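Local coordinates for protein putative oxidoreductase (Yersinia pestis, PDB 3KUX) that is a putative oxidoreductase that probably binds a nicotinamide adenine dinucleotide cofactor through its Rossmann fold, its substrate being unidentified, at residues Tyr15-Lys20 / Arg261-Glu266. Numbering follows the deposited sequence.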
ATOM      1  N   TYR A  15       6.280 -13.351  12.043  1.00 24.82           N
ATOM      2  CA  TYR A  15       7.407 -12.445  11.851  1.00 25.27           C
ATOM      3  C   TYR A  15       7.978 -12.554  10.439  1.00 24.34           C
ATOM      4  O   TYR A  15       9.185 -12.747  10.251  1.00 23.21           O
ATOM      5  CB  TYR A  15       8.502 -12.690  12.892  1.00 26.04           C
ATOM      6  CG  TYR A  15       9.325 -11.456  13.188  1.00 28.36           C
ATOM      7  CD1 TYR A  15       8.923 -10.547  14.158  1.00 27.71           C
ATOM      8  CD2 TYR A  15      10.494 -11.189  12.487  1.00 32.66           C
ATOM      9  CE1 TYR A  15       9.665  -9.413  14.426  1.00 29.10           C
ATOM     10  CE2 TYR A  15      11.244 -10.057  12.748  1.00 31.72           C
ATOM     11  CZ  TYR A  15      10.825  -9.173  13.719  1.00 32.41           C
ATOM     12  OH  TYR A  15      11.570  -8.046  13.984  1.00 36.26           O
ATOM     13  N   GLY A  16       7.099 -12.428   9.450  1.00 23.13           N
ATOM     14  CA  GLY A  16       7.511 -12.450   8.058  1.00 21.97           C
ATOM     15  C   GLY A  16       8.252 -11.182   7.685  1.00 21.84           C
ATOM     16  O   GLY A  16       8.523 -10.332   8.535  1.00 20.66           O
ATOM     17  N   TYR A  17       8.581 -11.055   6.406  1.00 21.62           N
ATOM     18  CA  TYR A  17       9.264  -9.870   5.907  1.00 21.76           C
ATOM     19  C   TYR A  17       8.484  -8.591   6.229  1.00 21.84           C
ATOM     20  O   TYR A  17       9.073  -7.537   6.485  1.00 20.62           O
ATOM     21  CB  TYR A  17       9.490  -9.982   4.401  1.00 20.67           C
ATOM     22  CG  TYR A  17      10.030  -8.715   3.794  1.00 21.38           C
ATOM     23  CD1 TYR A  17      11.399  -8.481   3.730  1.00 20.04           C
ATOM     24  CD2 TYR A  17       9.171  -7.738   3.301  1.00 20.68           C
ATOM     25  CE1 TYR A  17      11.900  -7.312   3.182  1.00 23.08           C
ATOM     26  CE2 TYR A  17       9.660  -6.566   2.751  1.00 21.69           C
ATOM     27  CZ  TYR A  17      11.025  -6.358   2.694  1.00 22.98           C
ATOM     28  OH  TYR A  17      11.514  -5.198   2.145  1.00 24.37           O
ATOM     29  N   ALA A  18       7.158  -8.691   6.214  1.00 20.86           N
ATOM     30  CA  ALA A  18       6.307  -7.535   6.464  1.00 19.31           C
ATOM     31  C   ALA A  18       6.291  -7.124   7.939  1.00 19.00           C
ATOM     32  O   ALA A  18       6.388  -5.939   8.253  1.00 18.05           O
ATOM     33  CB  ALA A  18       4.897  -7.789   5.959  1.00 17.74           C
ATOM     34  N   SER A  19       6.167  -8.098   8.838  1.00 18.28           N
ATOM     35  CA  SER A  19       6.135  -7.806  10.272  1.00 19.04           C
ATOM     36  C   SER A  19       7.455  -7.201  10.722  1.00 19.35           C
ATOM     37  O   SER A  19       7.499  -6.219  11.471  1.00 17.40           O
ATOM     38  CB  SER A  19       5.864  -9.080  11.068  1.00 18.28           C
ATOM     39  OG  SER A  19       4.532  -9.515  10.887  1.00 23.09           O
ATOM     40  N   LYS A  20       8.530  -7.816  10.245  1.00 20.18           N
ATOM     41  CA  LYS A  20       9.891  -7.409  10.532  1.00 19.52           C
ATOM     42  C   LYS A  20      10.179  -6.015   9.980  1.00 17.96           C
ATOM     43  O   LYS A  20      10.748  -5.164  10.668  1.00 18.30           O
ATOM     44  CB  LYS A  20      10.836  -8.443   9.914  1.00 20.55           C
ATOM     45  CG  LYS A  20      12.214  -7.941   9.526  1.00 27.62           C
ATOM     46  CD  LYS A  20      13.305  -8.570  10.384  1.00 33.97           C
ATOM     47  CE  LYS A  20      14.665  -8.470   9.697  1.00 37.76           C
ATOM     48  NZ  LYS A  20      15.030  -7.053   9.376  1.00 38.55           N
ATOM     49  N   ARG A 261      15.362   1.850   4.428  1.00 17.51           N
ATOM     50  CA  ARG A 261      15.842   2.231   5.748  1.00 15.75           C
ATOM     51  C   ARG A 261      15.222   1.379   6.853  1.00 15.55           C
ATOM     52  O   ARG A 261      15.858   1.123   7.878  1.00 13.96           O
ATOM     53  CB  ARG A 261      15.616   3.724   5.992  1.00 15.50           C
ATOM     54  CG  ARG A 261      16.509   4.610   5.129  1.00 14.60           C
ATOM     55  CD  ARG A 261      16.169   6.083   5.289  1.00 16.01           C
ATOM     56  NE  ARG A 261      16.301   6.536   6.672  1.00 18.15           N
ATOM     57  CZ  ARG A 261      16.059   7.780   7.071  1.00 12.33           C
ATOM     58  NH1 ARG A 261      15.671   8.694   6.194  1.00 16.37           N
ATOM     59  NH2 ARG A 261      16.205   8.110   8.343  1.00 12.03           N
ATOM     60  N   LEU A 262      13.992   0.926   6.642  1.00 16.62           N
ATOM     61  CA  LEU A 262      13.362   0.019   7.597  1.00 17.96           C
ATOM     62  C   LEU A 262      14.018  -1.348   7.498  1.00 19.75           C
ATOM     63  O   LEU A 262      14.385  -1.940   8.511  1.00 21.16           O
ATOM     64  CB  LEU A 262      11.852  -0.076   7.365  1.00 17.21           C
ATOM     65  CG  LEU A 262      11.059   1.187   7.726  1.00 15.47           C
ATOM     66  CD1 LEU A 262       9.587   1.061   7.343  1.00  5.95           C
ATOM     67  CD2 LEU A 262      11.215   1.516   9.207  1.00 12.40           C
ATOM     68  N   LYS A 263      14.172  -1.839   6.269  1.00 21.23           N
ATOM     69  CA  LYS A 263      14.937  -3.057   6.006  1.00 22.28           C
ATOM     70  C   LYS A 263      16.264  -3.044   6.755  1.00 21.77           C
ATOM     71  O   LYS A 263      16.661  -4.044   7.356  1.00 20.32           O
ATOM     72  CB  LYS A 263      15.213  -3.207   4.506  1.00 22.62           C
ATOM     73  CG  LYS A 263      14.195  -4.045   3.751  1.00 27.60           C
ATOM     74  CD  LYS A 263      14.204  -3.725   2.261  1.00 34.48           C
ATOM     75  CE  LYS A 263      15.606  -3.813   1.670  1.00 38.64           C
ATOM     76  NZ  LYS A 263      16.181  -5.180   1.798  1.00 40.90           N
ATOM     77  N   ALA A 264      16.948  -1.905   6.706  1.00 20.24           N
ATOM     78  CA  ALA A 264      18.266  -1.777   7.318  1.00 19.11           C
ATOM     79  C   ALA A 264      18.196  -1.756   8.844  1.00 18.16           C
ATOM     80  O   ALA A 264      19.228  -1.743   9.518  1.00 18.92           O
ATOM     81  CB  ALA A 264      18.992  -0.543   6.786  1.00 18.98           C
ATOM     82  N   GLY A 265      16.981  -1.752   9.386  1.00 17.14           N
ATOM     83  CA  GLY A 265      16.781  -1.879  10.831  1.00 16.24           C
ATOM     84  C   GLY A 265      16.592  -0.580  11.597  1.00 16.18           C
ATOM     85  O   GLY A 265      16.523  -0.585  12.827  1.00 15.55           O
ATOM     86  N   GLU A 266      16.505   0.535  10.876  1.00 15.84           N
ATOM     87  CA  GLU A 266      16.334   1.840  11.507  1.00 15.49           C
ATOM     88  C   GLU A 266      15.062   1.891  12.337  1.00 15.93           C
ATOM     89  O   GLU A 266      14.036   1.349  11.940  1.00 15.77           O
ATOM     90  CB  GLU A 266      16.317   2.958  10.465  1.00 14.29           C
ATOM     91  CG  GLU A 266      17.625   3.134   9.715  1.00 16.00           C
ATOM     92  CD  GLU A 266      17.741   4.502   9.080  1.00 20.41           C
ATOM     93  OE1 GLU A 266      17.068   5.434   9.566  1.00 22.52           O
ATOM     94  OE2 GLU A 266      18.506   4.652   8.100  1.00 21.08           O
TER
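With CG anti to the backbone N (chi1 172°), the Y17 ring reaches out from the first turn of helix 17-28 to the bent side chain of K263; K20, one turn on, also starts near-anti (chi1 153°), and bends at chi2 and chi4 carry its amine toward the backbone carbonyl of K263. Residues 15-20 lead from the first strand of the Rossmann fold, 8-13, into the helix after it, the place of the dinucleotide-binding turn in this fold, with G16 at the N-cap. Residues 261-266 close helix 258-263 of the C-terminal alpha/beta domain, so this small, solvent-facing contact joins the two domains.

The Y17 side chain meets K263 slantwise, through the phenol end. Its OH lies 3.1 Å from K263 CD, while K263 CG sits 4.0 Å from Y17 CE1, set obliquely to the ring. The lysine meets the phenol with its aliphatic carbons. The hydroxyl also makes a weak hydrogen bond with E259, one turn earlier in helix 258-263, giving it a polar partner on the opposing domain. K20 NZ stops 4.0 Å from K263 O, too far for a hydrogen bond, although its positive charge would probably be drawn to a carbonyl at a helix C-terminus. Close by, L262 packs on T21 and F22 of helix 17-28, adding a nonpolar element to the junction.

A Schellman motif ends the C-terminal-domain helix: G265 has positive phi, its N bonds to L262 O (2.7 Å), and E266 N returns to R261 O (3.1 Å). The turn brings E266 back beside R261, whose guanidinium also forms a salt bridge with D272. R261 NH2 donates in the guanidinium plane to the syn side of E266 OE1 at 3.1 Å, 16° out of the carboxylate plane.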